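Local coordinates for protein DNA polymerase (Bacillus phage phi29, PDB 2PY5) that copies viral DNA by protein-primed, strand-displacing synthesis with high processivity and fidelity, and proofreads through a 3'-5' exonuclease activity, at residues 210-215 with 424-429; 263-268 with 354-359; 279-284 with 350-355. The protein carries 2 engineered substitutions. All blocks are in the same frame, centred on the assembly; numbering follows the deposited sequence.

Contact 1 (210-215 with 424-429). With EDO (1,2-ethanediol), chain M.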
loop_
_atom_site.group_PDB
_atom_site.type_symbol
_atom_site.label_atom_id
_atom_site.label_comp_id
_atom_site.label_asym_id
_atom_site.label_seq_id
_atom_site.Cartn_x
_atom_site.Cartn_y
_atom_site.Cartn_z
ATOM N N VAL F 210 -5.659 -25.133 10.132
ATOM C CA VAL F 210 -5.887 -24.937 8.698
ATOM C C VAL F 210 -4.773 -24.167 7.987
ATOM O O VAL F 210 -4.629 -24.289 6.767
ATOM C CB VAL F 210 -7.266 -24.312 8.375
ATOM C CG1 VAL F 210 -8.388 -25.111 9.080
ATOM C CG2 VAL F 210 -7.322 -22.863 8.708
ATOM N N PHE F 211 -3.989 -23.376 8.729
ATOM C CA PHE F 211 -2.853 -22.645 8.130
ATOM C C PHE F 211 -1.551 -23.054 8.823
ATOM O O PHE F 211 -0.963 -22.264 9.583
ATOM C CB PHE F 211 -3.077 -21.140 8.209
ATOM C CG PHE F 211 -4.353 -20.684 7.578
ATOM C CD1 PHE F 211 -5.290 -19.958 8.303
ATOM C CD2 PHE F 211 -4.640 -21.002 6.246
ATOM C CE1 PHE F 211 -6.470 -19.538 7.707
ATOM C CE2 PHE F 211 -5.806 -20.581 5.642
ATOM C CZ PHE F 211 -6.728 -19.844 6.359
ATOM N N PRO F 212 -1.095 -24.286 8.561
ATOM C CA PRO F 212 0.108 -24.797 9.168
ATOM C C PRO F 212 1.330 -24.046 8.654
ATOM O O PRO F 212 1.310 -23.469 7.544
ATOM C CB PRO F 212 0.135 -26.254 8.718
ATOM C CG PRO F 212 -0.576 -26.253 7.436
ATOM C CD PRO F 212 -1.674 -25.265 7.626
ATOM N N THR F 213 2.377 -24.042 9.461
ATOM C CA THR F 213 3.605 -23.348 9.111
ATOM C C THR F 213 4.352 -24.169 8.093
ATOM O O THR F 213 4.687 -25.332 8.352
ATOM C CB THR F 213 4.497 -23.172 10.342
ATOM O OG1 THR F 213 3.751 -22.533 11.375
ATOM C CG2 THR F 213 5.721 -22.330 9.993
ATOM N N LEU F 214 4.592 -23.594 6.914
ATOM C CA LEU F 214 5.359 -24.273 5.895
ATOM C C LEU F 214 6.853 -24.072 6.134
ATOM O O LEU F 214 7.295 -23.066 6.711
ATOM C CB LEU F 214 4.991 -23.775 4.495
ATOM C CG LEU F 214 3.525 -23.954 4.023
ATOM C CD1 LEU F 214 3.535 -23.846 2.490
ATOM C CD2 LEU F 214 2.873 -25.232 4.495
ATOM N N SER F 215 7.635 -25.045 5.689
ATOM C CA SER F 215 9.069 -24.903 5.738
ATOM C C SER F 215 9.489 -23.699 4.892
ATOM O O SER F 215 8.771 -23.259 3.981
ATOM C CB SER F 215 9.749 -26.155 5.212
ATOM O OG SER F 215 9.597 -26.245 3.811
ATOM N N PRO F 424 6.596 -18.285 8.314
ATOM C CA PRO F 424 5.593 -17.814 7.369
ATOM C C PRO F 424 4.209 -17.794 8.021
ATOM O O PRO F 424 4.002 -18.396 9.077
ATOM C CB PRO F 424 5.602 -18.877 6.258
ATOM C CG PRO F 424 6.688 -19.757 6.507
ATOM C CD PRO F 424 7.246 -19.528 7.865
ATOM N N VAL F 425 3.291 -17.085 7.384
ATOM C CA VAL F 425 1.904 -17.041 7.790
ATOM C C VAL F 425 1.238 -18.152 6.967
ATOM O O VAL F 425 1.210 -19.301 7.422
ATOM C CB VAL F 425 1.275 -15.632 7.610
ATOM C CG1 VAL F 425 -0.173 -15.656 8.028
ATOM C CG2 VAL F 425 2.069 -14.548 8.407
ATOM N N TYR F 426 0.742 -17.853 5.773
ATOM C CA TYR F 426 0.239 -18.924 4.869
ATOM C C TYR F 426 0.191 -18.396 3.453
ATOM O O TYR F 426 -0.826 -17.954 2.932
ATOM C CB TYR F 426 -1.114 -19.501 5.342
ATOM C CG TYR F 426 -1.445 -20.789 4.620
ATOM C CD1 TYR F 426 -0.800 -21.986 4.955
ATOM C CD2 TYR F 426 -2.363 -20.823 3.586
ATOM C CE1 TYR F 426 -1.086 -23.171 4.263
ATOM C CE2 TYR F 426 -2.627 -22.007 2.897
ATOM C CZ TYR F 426 -1.970 -23.162 3.244
ATOM O OH TYR F 426 -2.241 -24.338 2.548
ATOM N N THR F 427 1.363 -18.405 2.839
ATOM C CA THR F 427 1.563 -17.766 1.541
ATOM C C THR F 427 0.640 -18.305 0.426
ATOM O O THR F 427 0.223 -17.519 -0.427
ATOM C CB THR F 427 3.051 -17.816 1.149
ATOM O OG1 THR F 427 3.830 -17.270 2.233
ATOM C CG2 THR F 427 3.329 -17.013 -0.137
ATOM N N PRO F 428 0.278 -19.614 0.434
ATOM C CA PRO F 428 -0.634 -20.050 -0.635
ATOM C C PRO F 428 -1.936 -19.222 -0.688
ATOM O O PRO F 428 -2.498 -19.021 -1.741
ATOM C CB PRO F 428 -0.941 -21.499 -0.250
ATOM C CG PRO F 428 0.270 -21.926 0.492
ATOM C CD PRO F 428 0.679 -20.751 1.289
ATOM N N MET F 429 -2.430 -18.787 0.480
ATOM C CA MET F 429 -3.659 -18.019 0.505
ATOM C C MET F 429 -3.497 -16.703 -0.236
ATOM O O MET F 429 -4.379 -16.288 -0.995
ATOM C CB MET F 429 -4.113 -17.794 1.958
ATOM C CG MET F 429 -5.418 -17.107 2.160
ATOM S SD MET F 429 -6.796 -17.965 1.398
ATOM C CE MET F 429 -7.378 -19.166 2.576
HETATM C C1 EDO M . 0.661 -23.721 13.516
HETATM O O1 EDO M . -0.057 -24.843 12.982
HETATM C C2 EDO M . 0.849 -22.639 12.452
HETATM O O2 EDO M . -0.334 -21.871 12.218
HETATM O O HOH W 1 0.544 -20.032 9.845
HETATM O O HOH W 2 2.724 -21.346 6.370
#

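Contact 2 (263-268 with 354-359)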
loop_
_atom_site.group_PDB
_atom_site.type_symbol
_atom_site.label_atom_id
_atom_site.label_comp_id
_atom_site.label_asym_id
_atom_site.label_seq_id
_atom_site.Cartn_x
_atom_site.Cartn_y
_atom_site.Cartn_z
ATOM N N LEU F 263 -10.337 -21.547 -2.088
ATOM C CA LEU F 263 -9.035 -21.092 -1.597
ATOM C C LEU F 263 -8.301 -22.191 -0.834
ATOM O O LEU F 263 -8.933 -23.071 -0.228
ATOM C CB LEU F 263 -9.182 -19.839 -0.742
ATOM C CG LEU F 263 -9.743 -18.590 -1.428
ATOM C CD1 LEU F 263 -10.112 -17.494 -0.434
ATOM C CD2 LEU F 263 -8.707 -18.101 -2.454
ATOM N N PRO F 264 -6.967 -22.160 -0.858
ATOM C CA PRO F 264 -6.176 -23.258 -0.308
ATOM C C PRO F 264 -6.030 -23.226 1.203
ATOM O O PRO F 264 -5.997 -22.150 1.822
ATOM C CB PRO F 264 -4.803 -23.015 -0.959
ATOM C CG PRO F 264 -4.727 -21.552 -1.016
ATOM C CD PRO F 264 -6.089 -21.121 -1.445
ATOM N N TYR F 265 -5.874 -24.412 1.796
ATOM C CA TYR F 265 -5.495 -24.523 3.198
ATOM C C TYR F 265 -4.718 -25.827 3.424
ATOM O O TYR F 265 -4.638 -26.709 2.530
ATOM C CB TYR F 265 -6.734 -24.448 4.112
ATOM C CG TYR F 265 -7.577 -25.696 4.108
ATOM C CD1 TYR F 265 -7.385 -26.689 5.069
ATOM C CD2 TYR F 265 -8.552 -25.899 3.146
ATOM C CE1 TYR F 265 -8.141 -27.846 5.063
ATOM C CE2 TYR F 265 -9.330 -27.084 3.140
ATOM C CZ TYR F 265 -9.088 -28.043 4.085
ATOM O OH TYR F 265 -9.864 -29.212 4.097
ATOM N N GLY F 266 -4.167 -25.947 4.629
ATOM C CA GLY F 266 -3.491 -27.158 5.044
ATOM C C GLY F 266 -2.105 -27.393 4.506
ATOM O O GLY F 266 -1.522 -26.532 3.828
ATOM N N GLU F 267 -1.568 -28.575 4.809
ATOM C CA GLU F 267 -0.222 -28.931 4.390
ATOM C C GLU F 267 -0.273 -29.307 2.924
ATOM O O GLU F 267 -1.071 -30.162 2.538
ATOM C CB GLU F 267 0.327 -30.121 5.178
ATOM C CG GLU F 267 1.818 -30.393 4.918
ATOM C CD GLU F 267 2.756 -29.269 5.430
ATOM O OE1 GLU F 267 2.458 -28.697 6.495
ATOM O OE2 GLU F 267 3.798 -28.972 4.763
ATOM N N PRO F 268 0.566 -28.688 2.105
ATOM C CA PRO F 268 0.578 -29.099 0.710
ATOM C C PRO F 268 1.215 -30.466 0.495
ATOM O O PRO F 268 1.948 -30.962 1.358
ATOM C CB PRO F 268 1.439 -28.028 0.032
ATOM C CG PRO F 268 2.318 -27.547 1.084
ATOM C CD PRO F 268 1.497 -27.570 2.350
ATOM N N LYS F 354 -5.335 -28.812 -0.457
ATOM C CA LYS F 354 -6.734 -28.844 -0.072
ATOM C C LYS F 354 -7.333 -27.459 -0.233
ATOM O O LYS F 354 -6.611 -26.450 -0.237
ATOM C CB LYS F 354 -6.898 -29.324 1.371
ATOM C CG LYS F 354 -6.253 -30.650 1.646
ATOM C CD LYS F 354 -6.541 -31.167 3.052
ATOM C CE LYS F 354 -5.571 -30.641 4.054
ATOM N NZ LYS F 354 -5.553 -31.545 5.258
ATOM N N ALA F 355 -8.652 -27.398 -0.350
ATOM C CA ALA F 355 -9.289 -26.123 -0.579
ATOM C C ALA F 355 -10.735 -26.094 -0.136
ATOM O O ALA F 355 -11.417 -27.136 -0.083
ATOM C CB ALA F 355 -9.178 -25.757 -2.055
ATOM N N THR F 356 -11.197 -24.891 0.171
ATOM C CA THR F 356 -12.558 -24.691 0.629
ATOM C C THR F 356 -12.964 -23.242 0.377
ATOM O O THR F 356 -12.097 -22.359 0.222
ATOM C CB THR F 356 -12.695 -25.034 2.118
ATOM O OG1 THR F 356 -14.089 -25.083 2.462
ATOM C CG2 THR F 356 -11.981 -24.015 2.982
ATOM N N THR F 357 -14.266 -23.012 0.340
ATOM C CA THR F 357 -14.814 -21.675 0.364
ATOM C C THR F 357 -15.188 -21.373 1.799
ATOM O O THR F 357 -15.271 -22.286 2.626
ATOM C CB THR F 357 -16.050 -21.550 -0.547
ATOM O OG1 THR F 357 -17.117 -22.389 -0.051
ATOM C CG2 THR F 357 -15.688 -21.920 -1.971
ATOM N N GLY F 358 -15.409 -20.099 2.106
ATOM C CA GLY F 358 -16.011 -19.719 3.375
ATOM C C GLY F 358 -15.118 -19.426 4.574
ATOM O O GLY F 358 -15.630 -19.093 5.654
ATOM N N LEU F 359 -13.798 -19.540 4.414
ATOM C CA LEU F 359 -12.887 -19.305 5.544
ATOM C C LEU F 359 -12.972 -17.881 6.081
ATOM O O LEU F 359 -12.683 -17.655 7.255
ATOM C CB LEU F 359 -11.432 -19.647 5.183
ATOM C CG LEU F 359 -11.127 -21.140 5.100
ATOM C CD1 LEU F 359 -9.844 -21.382 4.315
ATOM C CD2 LEU F 359 -11.021 -21.743 6.491
HETATM O O HOH W 3 -3.209 -28.694 1.472
HETATM O O HOH W 4 -3.246 -30.224 6.498
#

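Contact 3 (279-284 with 350-355)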
loop_
_atom_site.group_PDB
_atom_site.type_symbol
_atom_site.label_atom_id
_atom_site.label_comp_id
_atom_site.label_asym_id
_atom_site.label_seq_id
_atom_site.Cartn_x
_atom_site.Cartn_y
_atom_site.Cartn_z
ATOM N N GLU F 279 -9.458 -34.480 -6.537
ATOM C CA GLU F 279 -10.598 -33.731 -5.975
ATOM C C GLU F 279 -10.355 -33.269 -4.529
ATOM O O GLU F 279 -10.919 -32.283 -4.114
ATOM C CB GLU F 279 -11.913 -34.539 -6.060
ATOM C CG GLU F 279 -12.017 -35.664 -5.107
ATOM C CD GLU F 279 -13.441 -36.245 -4.974
ATOM O OE1 GLU F 279 -14.457 -35.511 -5.079
ATOM O OE2 GLU F 279 -13.511 -37.437 -4.718
ATOM N N ASP F 280 -9.533 -33.999 -3.773
ATOM C CA ASP F 280 -9.248 -33.651 -2.384
ATOM C C ASP F 280 -8.153 -32.587 -2.236
ATOM O O ASP F 280 -8.035 -31.959 -1.182
ATOM C CB ASP F 280 -8.841 -34.887 -1.601
ATOM C CG ASP F 280 -9.983 -35.864 -1.434
ATOM O OD1 ASP F 280 -11.159 -35.454 -1.571
ATOM O OD2 ASP F 280 -9.708 -37.037 -1.164
ATOM N N TYR F 281 -7.319 -32.439 -3.271
ATOM C CA TYR F 281 -6.302 -31.378 -3.364
ATOM C C TYR F 281 -6.484 -30.677 -4.705
ATOM O O TYR F 281 -5.651 -30.820 -5.605
ATOM C CB TYR F 281 -4.883 -31.950 -3.260
ATOM C CG TYR F 281 -4.520 -32.480 -1.890
ATOM C CD1 TYR F 281 -5.000 -33.688 -1.454
ATOM C CD2 TYR F 281 -3.673 -31.775 -1.049
ATOM C CE1 TYR F 281 -4.695 -34.173 -0.204
ATOM C CE2 TYR F 281 -3.336 -32.267 0.204
ATOM C CZ TYR F 281 -3.858 -33.468 0.622
ATOM O OH TYR F 281 -3.545 -34.004 1.879
ATOM N N PRO F 282 -7.613 -29.955 -4.866
ATOM C CA PRO F 282 -8.079 -29.457 -6.170
ATOM C C PRO F 282 -7.410 -28.165 -6.690
ATOM O O PRO F 282 -7.678 -27.769 -7.861
ATOM C CB PRO F 282 -9.563 -29.226 -5.921
ATOM C CG PRO F 282 -9.609 -28.774 -4.504
ATOM C CD PRO F 282 -8.582 -29.636 -3.804
ATOM N N LEU F 283 -6.577 -27.533 -5.865
ATOM C CA LEU F 283 -5.802 -26.356 -6.259
ATOM C C LEU F 283 -4.336 -26.732 -6.332
ATOM O O LEU F 283 -3.858 -27.584 -5.592
ATOM C CB LEU F 283 -5.960 -25.200 -5.269
ATOM C CG LEU F 283 -7.359 -24.619 -5.084
ATOM C CD1 LEU F 283 -7.332 -23.480 -4.086
ATOM C CD2 LEU F 283 -7.994 -24.172 -6.418
ATOM N N HIS F 284 -3.585 -26.072 -7.207
ATOM C CA HIS F 284 -2.169 -26.365 -7.280
ATOM C C HIS F 284 -1.365 -25.193 -7.803
ATOM O O HIS F 284 -1.916 -24.273 -8.383
ATOM C CB HIS F 284 -1.873 -27.635 -8.103
ATOM C CG HIS F 284 -2.012 -27.486 -9.596
ATOM N ND1 HIS F 284 -3.220 -27.546 -10.248
ATOM C CD2 HIS F 284 -1.068 -27.372 -10.564
ATOM C CE1 HIS F 284 -3.023 -27.412 -11.556
ATOM N NE2 HIS F 284 -1.723 -27.303 -11.771
ATOM N N GLY F 350 5.486 -29.348 -8.721
ATOM C CA GLY F 350 4.590 -28.389 -8.117
ATOM C C GLY F 350 4.129 -28.785 -6.730
ATOM O O GLY F 350 4.683 -29.695 -6.114
ATOM N N LEU F 351 3.108 -28.074 -6.272
ATOM C CA LEU F 351 2.491 -28.312 -4.965
ATOM C C LEU F 351 0.988 -28.293 -5.130
ATOM O O LEU F 351 0.440 -27.435 -5.824
ATOM C CB LEU F 351 2.888 -27.243 -3.932
ATOM C CG LEU F 351 4.354 -26.857 -3.750
ATOM C CD1 LEU F 351 4.728 -25.763 -4.731
ATOM C CD2 LEU F 351 4.608 -26.381 -2.310
ATOM N N LYS F 352 0.305 -29.239 -4.482
ATOM C CA LYS F 352 -1.163 -29.249 -4.499
ATOM C C LYS F 352 -1.730 -29.038 -3.102
ATOM O O LYS F 352 -1.075 -29.355 -2.088
ATOM C CB LYS F 352 -1.731 -30.504 -5.158
ATOM C CG LYS F 352 -1.368 -31.793 -4.471
ATOM C CD LYS F 352 -1.968 -32.998 -5.160
ATOM C CE LYS F 352 -1.698 -34.258 -4.380
ATOM N NZ LYS F 352 -2.263 -35.494 -5.081
ATOM N N PHE F 353 -2.917 -28.458 -3.060
ATOM C CA PHE F 353 -3.526 -28.002 -1.808
ATOM C C PHE F 353 -4.972 -28.451 -1.677
ATOM O O PHE F 353 -5.747 -28.369 -2.613
ATOM C CB PHE F 353 -3.534 -26.466 -1.727
ATOM C CG PHE F 353 -2.174 -25.841 -1.896
ATOM C CD1 PHE F 353 -1.694 -25.565 -3.159
ATOM C CD2 PHE F 353 -1.388 -25.550 -0.803
ATOM C CE1 PHE F 353 -0.440 -25.005 -3.342
ATOM C CE2 PHE F 353 -0.121 -24.985 -0.996
ATOM C CZ PHE F 353 0.326 -24.732 -2.275
ATOM N N LYS F 354 -5.335 -28.812 -0.457
ATOM C CA LYS F 354 -6.734 -28.844 -0.072
ATOM C C LYS F 354 -7.333 -27.459 -0.233
ATOM O O LYS F 354 -6.611 -26.450 -0.237
ATOM C CB LYS F 354 -6.898 -29.324 1.371
ATOM C CG LYS F 354 -6.253 -30.650 1.646
ATOM C CD LYS F 354 -6.541 -31.167 3.052
ATOM C CE LYS F 354 -5.571 -30.641 4.054
ATOM N NZ LYS F 354 -5.553 -31.545 5.258
ATOM N N ALA F 355 -8.652 -27.398 -0.350
ATOM C CA ALA F 355 -9.289 -26.123 -0.579
ATOM C C ALA F 355 -10.735 -26.094 -0.136
ATOM O O ALA F 355 -11.417 -27.136 -0.083
ATOM C CB ALA F 355 -9.178 -25.757 -2.055
HETATM O O HOH W 5 -10.000 -30.067 -0.418
#

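Contact 1 (210-215 with 424-429)
The Tyr426 ring is covered on both faces. Phe211 CD2 sits over one of them, displaced toward the rim and 3.5 Å from Tyr426 CD2, and Pro428 CD lies over the centre of the other. Pro212 O and Met429 CB occupy its edge. The rings of Phe211 and Tyr426 meet obliquely, planes at 46°. Phe211 has Val210 CG2 over one face, and Met429 CE reaches its edge, 3.7 Å from Phe211 CE2, because the Met429 chain bends at chi2 and chi3.

No direct hydrogen bond crosses the contact; the polar links across it are made by water. One water donates to both Phe211 O and Val425 O, at 2.7 Å and 2.6 Å. A second donates to Pro212 O and Val425 O and accepts from Leu214 N. Ethanediol, probably from the crystallisation liquor, also donates to Phe211 O.

At the far end Pro424 CG packs 3.4 Å from Leu214 O. The Tyr426 hydroxyl is hydrogen-bonded to Gly266 O. The contact ties the link between helices 204-210 and 216-223, in the region coordinating synthesis with degradation, to the start of helix 427-447 in the polymerisation region, beside strands 263-265 and 267-272.

Contact 2 (263-268 with 354-359)
Tyr265 and Lys354 carry this contact, the lysine chain crossing the phenol ring at a slant. Lys354 CB lies over one face, 3.9 Å from the centroid of the Tyr265 ring, a CH-pi contact displaced toward the rim near CZ. Tyr265 reaches this place with CG between its backbone N and carbonyl carbon (chi1 74°), which swings the ring across the neighbouring strand. Farther out, a bend at chi3 carries Lys354 CE to 3.9 Å from Tyr265 CE1, and water links Lys354 NZ to Glu267 N. Ala355 C meets the ring edge in plane, and Thr356 CG2 approaches Tyr265 CD2 obliquely at 3.9 Å.

Under these side chains strand 263-265 pairs antiparallel with the end of strand 340-356, in a sheet of the polymerisation region. Leu263 and Thr356 form a hydrogen-bonded pair: Leu263 N to Thr356 O is 3.0 Å, and Thr356 N to Leu263 O is 2.9 Å. The second bond lies in the plane of its carbonyl, whereas in the first the donor stands well above it. Tyr265 N adds a bond to Lys354 O. Between them Pro264 and Ala355 make a non-hydrogen-bonded pair, with Pro264 CA 3.2 Å from Lys354 O in a CA-H...O contact. Gly266, where the chain turns a corner, has positive phi and lies against Lys354 CE.

Thr356 is needed for exonucleolysis and binds single-stranded DNA; here its OG1 donates to Thr357 O. From helix 427-447, Met429 and Trp436 touch Leu263 and Phe432 touches Pro264, while Leu283 of strand 283-294 packs on Pro264 and Ala355.

Contact 3 (279-284 with 350-355)
Leu283 and Phe353 form an antiparallel hydrogen-bonded pair of unequal strength, where strand 283-294 begins its pairing with strand 340-356 in the polymerisation region. Phe353 N donates to Leu283 O at 2.8 Å, whereas the return bond from Leu283 N to Phe353 O is weak at 3.5 Å. The next pair, His284 with Lys352, is non-hydrogen-bonded, and there His284 CA comes within 3.2 Å of Leu351 O. Before the strand starts, Tyr281 CA makes a similar CA-H...O contact with Phe353 O, and a water bridges Asp280 O, to which it donates, and Ala355 N, from which it accepts.

Aromatic contacts centre on Tyr281. Its ring lies alongside the Lys354 side chain, pointing the same way, with Lys354 CG over one face, 3.9 Å from the centroid of the Tyr281 ring in a CH-pi contact. Phe353 N is in plane at the edge.

Among the aliphatic contacts, Lys352 runs extended past Tyr281, its CD 3.6 Å from Tyr281 CB; chi1 of 62° sets CG between backbone N and carbonyl carbon, starting the chain toward that tyrosine. Its NZ ends in a salt bridge to Asp278. On the other face of the sheet, Leu283 CD1 touches Ala355 CB at 3.6 Å, and Pro282 CG also packs on Ala355 CB.

Strand 340-356 lies between strand 283-294 and strands 263-265 and 267-272, and Phe353 also packs on Pro264 and Pro268.

Overall arrangement
All three contacts lie on one side of the chain's centre. Contacts 2 and 3 are about 8 Å apart, centre to centre, and contact 1 lies about 11 Å from contact 2 and 14 Å from contact 3. Contacts 2 and 3 belong to the same antiparallel sheet and share Lys354 and Ala355 of strand 340-356. Along the chain, 210-215 comes first, then 263-268, 279-284 and the shared strand, and 424-429 last. Contact 1 therefore brackets the other two and meets them physically: Val210 O probably accepts from Gly266 N, and Pro428 packs on Phe353. Region 192-229 is thereby held against the sheet that contacts 2 and 3 share.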